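Local atomic coordinates of hypothetical protein (Catenulispora acidiphila, PDB entry 4H3U), a protein that is of unknown function but adopts a ketosteroid isomerase-like fold and may take part in trimethylamine metabolism. Residues Tyr56-Ile61 with Ser72-Arg77; Ala103-His108 with Asp136-Ser141. All coordinates share one frame; numbering follows the deposited sequence.

Interaction 1: residues Tyr56-Ile61 with Ser72-Arg77; sequences YVDHAI and SGWKAR
Asp58 OD2 meets the edge of the Trp74 indole near the ring plane, 3.5 Å from CZ2, and is gripped by two oxygens, water 1, which donates over 2.7 Å, and the Tyr138 hydroxyl. Water 1 also lies in the indole plane and accepts from Trp74 NE1 at 2.9 Å, so the carboxylate and the indole N-H are joined through it rather than directly. The carboxylate stands nearly upright on the ring plane, at 82°. Its other oxygen turns back to its own chain: OD1 takes the backbone N of Ile61 at 2.9 Å, from above the carboxylate plane, forming an Asx motif where strand 54-58 ends. Trp74 has CG anti to its backbone N (chi1 176°), which sends the indole from helix 68-81 to the sheet. There CD1 lies over the rim of one face of the Tyr56 ring and NE1 approaches Tyr56 CE2 to 3.8 Å; the two planes are inclined at 49°. Farther along, Trp74 CH2 touches Ile61 CG2 at 4.1 Å. The Tyr56 hydroxyl turns to Asp136 and Trp38. In this cone-shaped fold the helix thus meets strand 54-58 and the turn after it through one indole, whose ring carbons meet Tyr56, Ile61 and the Asp58 carboxylate and whose N-H is taken up by water 1; the two oxygens of Asp58 are satisfied separately, which probably fixes the rotation of its carboxylate.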
ATOM      1  N   TYR A  56       6.687 -13.216   1.721  1.00  8.43           N
ATOM      2  CA  TYR A  56       6.320 -12.054   2.479  1.00  7.30           C
ATOM      3  C   TYR A  56       7.152 -10.894   1.914  1.00  8.05           C
ATOM      4  O   TYR A  56       8.384 -10.963   1.884  1.00  9.02           O
ATOM      5  CB  TYR A  56       6.647 -12.255   3.996  1.00  8.50           C
ATOM      6  CG  TYR A  56       5.893 -11.336   4.935  1.00  7.90           C
ATOM      7  CD1 TYR A  56       4.937 -11.846   5.808  1.00  8.75           C
ATOM      8  CD2 TYR A  56       6.094  -9.950   4.933  1.00  8.24           C
ATOM      9  CE1 TYR A  56       4.184 -11.038   6.590  1.00  8.31           C
ATOM     10  CE2 TYR A  56       5.294  -9.135   5.697  1.00  8.48           C
ATOM     11  CZ  TYR A  56       4.321  -9.695   6.529  1.00  8.04           C
ATOM     12  OH  TYR A  56       3.459  -8.898   7.259  1.00  8.53           O
ATOM     13  N   VAL A  57       6.502  -9.823   1.476  1.00  7.59           N
ATOM     14  CA  VAL A  57       7.166  -8.636   0.965  1.00  8.43           C
ATOM     15  C   VAL A  57       6.658  -7.416   1.724  1.00  8.07           C
ATOM     16  O   VAL A  57       5.481  -7.141   1.715  1.00  8.76           O
ATOM     17  CB  VAL A  57       6.909  -8.452  -0.547  1.00  9.70           C
ATOM     18  CG1 VAL A  57       7.613  -7.185  -1.017  1.00 10.92           C
ATOM     19  CG2 VAL A  57       7.397  -9.667  -1.318  1.00 11.05           C
ATOM     20  N   ASP A  58       7.598  -6.651   2.299  1.00  7.95           N
ATOM     21  CA  ASP A  58       7.316  -5.339   2.872  1.00  7.88           C
ATOM     22  C   ASP A  58       7.813  -4.327   1.862  1.00  7.78           C
ATOM     23  O   ASP A  58       9.021  -4.189   1.657  1.00  9.05           O
ATOM     24  CB  ASP A  58       7.963  -5.170   4.240  1.00  9.19           C
ATOM     25  CG  ASP A  58       7.694  -3.835   4.862  1.00  9.15           C
ATOM     26  OD1 ASP A  58       7.731  -2.804   4.140  1.00 10.68           O
ATOM     27  OD2 ASP A  58       7.478  -3.790   6.107  1.00 10.47           O
ATOM     28  N   HIS A  59       6.877  -3.660   1.184  1.00  7.71           N
ATOM     29  CA  HIS A  59       7.248  -2.716   0.147  1.00  8.45           C
ATOM     30  C   HIS A  59       7.796  -1.400   0.696  1.00  8.25           C
ATOM     31  O   HIS A  59       8.507  -0.707  -0.038  1.00  9.77           O
ATOM     32  CB  HIS A  59       6.041  -2.471  -0.785  1.00  9.30           C
ATOM     33  CG  HIS A  59       5.690  -3.631  -1.648  1.00  8.60           C
ATOM     34  ND1 HIS A  59       6.355  -3.955  -2.809  1.00 10.90           N
ATOM     35  CD2 HIS A  59       4.679  -4.526  -1.531  1.00 10.28           C
ATOM     36  CE1 HIS A  59       5.774  -5.014  -3.353  1.00 10.40           C
ATOM     37  NE2 HIS A  59       4.739  -5.376  -2.603  1.00 10.69           N
ATOM     38  N   ALA A  60       7.395  -1.021   1.889  1.00  9.04           N
ATOM     39  CA  ALA A  60       7.860   0.254   2.452  1.00  9.89           C
ATOM     40  C   ALA A  60       9.374   0.205   2.716  1.00 11.08           C
ATOM     41  O   ALA A  60      10.084   1.148   2.420  1.00 11.36           O
ATOM     42  CB  ALA A  60       7.060   0.592   3.713  1.00 10.58           C
ATOM     43  N   ILE A  61       9.817  -0.901   3.327  1.00 13.02           N
ATOM     44  CA  ILE A  61      11.232  -1.136   3.694  1.00 14.53           C
ATOM     45  C   ILE A  61      12.000  -1.788   2.564  1.00 13.63           C
ATOM     46  O   ILE A  61      13.205  -1.589   2.465  1.00 17.92           O
ATOM     47  CB  ILE A  61      11.295  -2.092   4.956  1.00 16.42           C
ATOM     48  CG1 ILE A  61      10.605  -1.460   6.162  1.00 20.93           C
ATOM     49  CG2 ILE A  61      12.713  -2.503   5.339  1.00 17.79           C
ATOM     50  CD1 ILE A  61      11.144  -0.122   6.589  1.00 30.28           C
ATOM     51  N   SER A  72       9.131 -15.883  10.096  1.00  7.65           N
ATOM     52  CA  SER A  72       9.227 -15.710  11.531  1.00  7.78           C
ATOM     53  C   SER A  72      10.432 -14.788  11.849  1.00  7.53           C
ATOM     54  O   SER A  72      10.345 -13.917  12.727  1.00  7.95           O
ATOM     55  CB  SER A  72       9.408 -17.057  12.164  1.00  8.69           C
ATOM     56  OG  SER A  72       8.253 -17.835  12.025  1.00 12.35           O
ATOM     57  N   GLY A  73      11.541 -14.947  11.128  1.00  7.68           N
ATOM     58  CA  GLY A  73      12.696 -14.083  11.285  1.00  7.26           C
ATOM     59  C   GLY A  73      12.417 -12.628  11.012  1.00  7.33           C
ATOM     60  O   GLY A  73      13.068 -11.761  11.627  1.00  9.68           O
ATOM     61  N   TRP A  74      11.467 -12.297  10.139  1.00  8.46           N
ATOM     62  CA  TRP A  74      11.081 -10.914   9.875  1.00  8.65           C
ATOM     63  C   TRP A  74      10.336 -10.316  11.072  1.00  8.02           C
ATOM     64  O   TRP A  74      10.576  -9.162  11.418  1.00  9.05           O
ATOM     65  CB  TRP A  74      10.258 -10.842   8.573  1.00  9.13           C
ATOM     66  CG  TRP A  74       9.709  -9.477   8.242  1.00  8.33           C
ATOM     67  CD1 TRP A  74       8.400  -9.156   8.084  1.00  9.04           C
ATOM     68  CD2 TRP A  74      10.455  -8.270   7.993  1.00  9.08           C
ATOM     69  NE1 TRP A  74       8.273  -7.835   7.751  1.00  9.42           N
ATOM     70  CE2 TRP A  74       9.519  -7.258   7.732  1.00  9.40           C
ATOM     71  CE3 TRP A  74      11.818  -7.929   8.035  1.00 10.61           C
ATOM     72  CZ2 TRP A  74       9.900  -5.954   7.418  1.00 11.13           C
ATOM     73  CZ3 TRP A  74      12.185  -6.650   7.741  1.00 12.25           C
ATOM     74  CH2 TRP A  74      11.251  -5.663   7.457  1.00 13.01           C
ATOM     75  N   LYS A  75       9.480 -11.083  11.731  1.00  8.50           N
ATOM     76  CA  LYS A  75       8.873 -10.619  12.980  1.00  8.47           C
ATOM     77  C   LYS A  75       9.969 -10.393  14.013  1.00  8.09           C
ATOM     78  O   LYS A  75       9.957  -9.363  14.710  1.00  8.70           O
ATOM     79  CB  LYS A  75       7.818 -11.614  13.436  1.00  8.61           C
ATOM     80  CG  LYS A  75       7.301 -11.404  14.888  1.00  9.30           C
ATOM     81  CD  LYS A  75       6.697 -10.064  15.183  1.00  9.67           C
ATOM     82  CE  LYS A  75       6.073 -10.099  16.606  1.00  9.50           C
ATOM     83  NZ  LYS A  75       5.759  -8.743  17.097  1.00 10.51           N
ATOM     84  N   ALA A  76      10.919 -11.316  14.152  1.00  8.01           N
ATOM     85  CA  ALA A  76      12.000 -11.137  15.097  1.00  9.25           C
ATOM     86  C   ALA A  76      12.836  -9.876  14.802  1.00  9.87           C
ATOM     87  O   ALA A  76      13.164  -9.114  15.714  1.00 10.16           O
ATOM     88  CB  ALA A  76      12.891 -12.370  15.160  1.00 10.27           C
ATOM     89  N   ARG A  77      13.171  -9.649  13.547  1.00  9.99           N
ATOM     90  CA  ARG A  77      13.955  -8.501  13.132  1.00 10.36           C
ATOM     91  C   ARG A  77      13.218  -7.199  13.376  1.00 10.22           C
ATOM     92  O   ARG A  77      13.801  -6.191  13.788  1.00 11.97           O
ATOM     93  CB  ARG A  77      14.350  -8.638  11.672  1.00 13.07           C
ATOM     94  CG  ARG A  77      15.380  -9.725  11.364  1.00 16.78           C
ATOM     95  CD  ARG A  77      15.357 -10.192   9.881  1.00 18.82           C
ATOM     96  NE  ARG A  77      15.544  -9.108   8.919  1.00 22.59           N
ATOM     97  CZ  ARG A  77      15.274  -9.201   7.614  1.00 21.09           C
ATOM     98  NH1 ARG A  77      14.714 -10.312   7.116  1.00 29.98           N
ATOM     99  NH2 ARG A  77      15.509  -8.156   6.808  1.00 32.80           N
TER
HETATM  100  O   HOH W   1       6.148  -5.836   7.359  1.00 13.23           O

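Interaction 2: residues Ala103-His108 with Asp136-Ser141; sequences AVYGGH and DYYSLS. With CD (cadmium ion), chain D.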
ATOM      1  N   ALA A 103      -5.335  -1.981   7.915  1.00  8.82           N
ATOM      2  CA  ALA A 103      -4.890  -2.037   9.299  1.00  9.21           C
ATOM      3  C   ALA A 103      -4.219  -0.773   9.693  1.00  8.80           C
ATOM      4  O   ALA A 103      -4.030   0.138   8.882  1.00  9.51           O
ATOM      5  CB  ALA A 103      -3.908  -3.181   9.467  1.00 11.64           C
ATOM      6  N   VAL A 104      -3.905  -0.669  10.987  1.00  8.86           N
ATOM      7  CA  VAL A 104      -3.032   0.385  11.504  1.00  9.42           C
ATOM      8  C   VAL A 104      -1.835  -0.319  12.114  1.00  9.23           C
ATOM      9  O   VAL A 104      -1.974  -1.203  12.949  1.00 10.53           O
ATOM     10  CB  VAL A 104      -3.721   1.295  12.551  1.00 10.79           C
ATOM     11  CG1 VAL A 104      -2.746   2.323  13.122  1.00 12.11           C
ATOM     12  CG2 VAL A 104      -4.906   1.993  11.926  1.00 12.68           C
ATOM     13  N   TYR A 105      -0.667   0.114  11.670  1.00  8.65           N
ATOM     14  CA  TYR A 105       0.626  -0.389  12.114  1.00  9.24           C
ATOM     15  C   TYR A 105       1.310   0.665  12.980  1.00  9.28           C
ATOM     16  O   TYR A 105       1.514   1.784  12.545  1.00  9.29           O
ATOM     17  CB  TYR A 105       1.474  -0.680  10.893  1.00 10.26           C
ATOM     18  CG  TYR A 105       2.918  -1.020  11.140  1.00 10.44           C
ATOM     19  CD1 TYR A 105       3.308  -1.713  12.277  1.00 17.39           C
ATOM     20  CD2 TYR A 105       3.909  -0.563  10.320  1.00 11.23           C
ATOM     21  CE1 TYR A 105       4.654  -1.980  12.533  1.00 16.13           C
ATOM     22  CE2 TYR A 105       5.240  -0.935  10.491  1.00 12.30           C
ATOM     23  CZ  TYR A 105       5.599  -1.679  11.573  1.00 18.40           C
ATOM     24  OH  TYR A 105       6.919  -2.006  11.770  1.00 24.87           O
ATOM     25  N   GLY A 106       1.627   0.288  14.198  1.00  9.76           N
ATOM     26  CA  GLY A 106       2.248   1.210  15.134  1.00  9.71           C
ATOM     27  C   GLY A 106       3.373   0.579  15.918  1.00  8.48           C
ATOM     28  O   GLY A 106       3.482  -0.643  16.048  1.00  9.24           O
ATOM     29  N   GLY A 107       4.180   1.452  16.519  1.00  8.05           N
ATOM     30  CA  GLY A 107       5.302   1.026  17.354  1.00  8.02           C
ATOM     31  C   GLY A 107       6.185   2.229  17.650  1.00  7.38           C
ATOM     32  O   GLY A 107       5.818   3.354  17.373  1.00  7.48           O
ATOM     33  N   HIS A 108       7.352   1.945  18.197  1.00  7.19           N
ATOM     34  CA  HIS A 108       8.307   3.007  18.512  1.00  6.70           C
ATOM     35  C   HIS A 108       9.700   2.492  18.134  1.00  6.57           C
ATOM     36  O   HIS A 108      10.268   1.636  18.821  1.00  8.10           O
ATOM     37  CB  HIS A 108       8.211   3.434  19.981  1.00  6.80           C
ATOM     38  CG  HIS A 108       9.006   4.659  20.323  1.00  6.72           C
ATOM     39  ND1 HIS A 108       8.779   5.367  21.506  1.00  7.79           N
ATOM     40  CD2 HIS A 108       9.969   5.307  19.641  1.00  6.90           C
ATOM     41  CE1 HIS A 108       9.603   6.384  21.513  1.00  6.81           C
ATOM     42  NE2 HIS A 108      10.356   6.367  20.422  1.00  7.30           N
ATOM     43  N   ASP A 136       2.850  -6.101   2.235  1.00  7.01           N
ATOM     44  CA  ASP A 136       2.527  -4.984   3.120  1.00  7.07           C
ATOM     45  C   ASP A 136       2.935  -3.666   2.465  1.00  7.40           C
ATOM     46  O   ASP A 136       4.056  -3.554   1.965  1.00  7.91           O
ATOM     47  CB  ASP A 136       3.223  -5.052   4.476  1.00  7.40           C
ATOM     48  CG  ASP A 136       2.884  -6.253   5.318  1.00  8.32           C
ATOM     49  OD1 ASP A 136       1.853  -6.931   5.050  1.00  8.14           O
ATOM     50  OD2 ASP A 136       3.625  -6.484   6.310  1.00  8.66           O
ATOM     51  N   TYR A 137       2.030  -2.697   2.465  1.00  7.43           N
ATOM     52  CA  TYR A 137       2.245  -1.323   1.972  1.00  7.56           C
ATOM     53  C   TYR A 137       1.857  -0.324   3.047  1.00  7.68           C
ATOM     54  O   TYR A 137       0.816  -0.430   3.653  1.00  8.74           O
ATOM     55  CB  TYR A 137       1.366  -1.055   0.745  1.00  8.87           C
ATOM     56  CG  TYR A 137       1.564  -1.885  -0.458  1.00  8.36           C
ATOM     57  CD1 TYR A 137       2.302  -1.383  -1.562  1.00  9.59           C
ATOM     58  CD2 TYR A 137       1.031  -3.177  -0.586  1.00  9.37           C
ATOM     59  CE1 TYR A 137       2.426  -2.117  -2.725  1.00 10.57           C
ATOM     60  CE2 TYR A 137       1.179  -3.903  -1.744  1.00  9.05           C
ATOM     61  CZ  TYR A 137       1.921  -3.377  -2.815  1.00 10.16           C
ATOM     62  OH  TYR A 137       2.097  -4.091  -3.987  1.00 13.09           O
ATOM     63  N   TYR A 138       2.716   0.718   3.234  1.00  7.92           N
ATOM     64  CA  TYR A 138       2.451   1.774   4.194  1.00  7.64           C
ATOM     65  C   TYR A 138       3.387   2.924   3.895  1.00  7.10           C
ATOM     66  O   TYR A 138       4.393   2.751   3.180  1.00  7.26           O
ATOM     67  CB  TYR A 138       2.517   1.338   5.667  1.00  7.82           C
ATOM     68  CG  TYR A 138       3.792   0.651   6.093  1.00  8.31           C
ATOM     69  CD1 TYR A 138       4.859   1.340   6.654  1.00  8.72           C
ATOM     70  CD2 TYR A 138       3.957  -0.710   5.860  1.00 10.04           C
ATOM     71  CE1 TYR A 138       6.020   0.665   7.008  1.00  9.38           C
ATOM     72  CE2 TYR A 138       5.105  -1.390   6.217  1.00 10.30           C
ATOM     73  CZ  TYR A 138       6.155  -0.687   6.790  1.00  9.37           C
ATOM     74  OH  TYR A 138       7.307  -1.345   7.172  1.00 10.95           O
ATOM     75  N   SER A 139       3.120   4.091   4.449  1.00  7.57           N
ATOM     76  CA  SER A 139       3.954   5.261   4.190  1.00  7.75           C
ATOM     77  C   SER A 139       5.168   5.318   5.066  1.00  7.77           C
ATOM     78  O   SER A 139       5.081   5.714   6.238  1.00  7.81           O
ATOM     79  CB  SER A 139       3.133   6.526   4.337  1.00  7.91           C
ATOM     80  OG  SER A 139       3.964   7.683   4.225  1.00  9.14           O
ATOM     81  N   LEU A 140       6.326   4.979   4.526  1.00  8.09           N
ATOM     82  CA  LEU A 140       7.587   5.101   5.269  1.00  8.81           C
ATOM     83  C   LEU A 140       7.823   6.568   5.619  1.00  8.69           C
ATOM     84  O   LEU A 140       8.313   6.876   6.705  1.00  9.34           O
ATOM     85  CB  LEU A 140       8.763   4.493   4.527  1.00 10.65           C
ATOM     86  CG  LEU A 140      10.073   4.504   5.329  1.00 12.91           C
ATOM     87  CD1 LEU A 140      10.007   3.701   6.609  1.00 15.80           C
ATOM     88  CD2 LEU A 140      11.215   3.985   4.450  1.00 14.62           C
ATOM     89  N   SER A 141       7.441   7.498   4.751  1.00  9.99           N
ATOM     90  CA  SER A 141       7.659   8.937   5.045  1.00 10.80           C
ATOM     91  C   SER A 141       6.902   9.323   6.303  1.00  9.56           C
ATOM     92  O   SER A 141       7.435  10.062   7.128  1.00  9.97           O
ATOM     93  CB  SER A 141       7.156   9.761   3.822  1.00 15.03           C
ATOM     94  OG  SER A 141       8.017   9.549   2.729  1.00 24.58           O
TER
HETATM   95 CD    CD D 202       4.421   3.176   0.790  0.90  9.29          CD
HETATM   96  O   HOH W   2       8.267  -2.492   9.621  0.50 15.48           O
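Tyr105 presents the edge of its ring to the face of Tyr138, a T-shaped pair between strands 98-109 and 130-138 of the curved sheet of the ketosteroid isomerase-like fold. The ring centres are 5.2 Å apart and the planes stand at 75°. Tyr105 leaves its strand with CG anti to the backbone N (chi1 171°), and from CB the ring extends toward Tyr138. CD2 is the first atom to arrive, held over the middle of the Tyr138 face and 4.1 Å from its CE1. CE2 follows and makes the closest approach, 3.8 Å to CZ, while also lying 3.9 Å from Tyr138 OH. At the tip, Tyr105 OH pairs with water 2 at 2.6 Å, and this water donates to Tyr138 OH over 2.9 Å, so the two hydroxyls are bridged beyond the ring contact. The same Tyr138 OH is bonded to Asp58 OD2, giving it two polar partners in a buried place. Tyr138 turns its face this way with CG between the backbone N and the carbonyl carbon (chi1 54°). A phenylalanine here would still put a ring face against Tyr105, but would probably leave Asp58 OD2 and water 2 without the hydroxyl that links them. Phe116 meets the Tyr105 ring edge-to-face as well, and Met120 of strand 116-127, which lies between the two strands in the sheet, touches both tyrosines. The backbone of Tyr138 faces the dimer partner: its carbonyl O binds a cadmium ion at 2.4 Å, and Tyr138 O of the second subunit binds that ion too.

In the fold
Interactions 1 and 2 have centres about 12 Å apart and meet where strands 54-58 and 130-138 run side by side. Two probable hydrogen bonds join them: Tyr56 OH to Asp136 OD2 at 2.6 Å and Asp58 OD2 to Tyr138 OH at 2.7 Å. Ile61 CG1 packs against Tyr138 OH at 3.5 Å. A polar chain therefore runs from Trp74 through water 1, Asp58, Tyr138 and water 2 to Tyr105, consistent with the lining of the interior pocket that this fold commonly uses for ligands. The nearest atom of the Asp58 side chain is about 8 Å from the cadmium ion bound by Tyr138 O, too far to be a ligand of it.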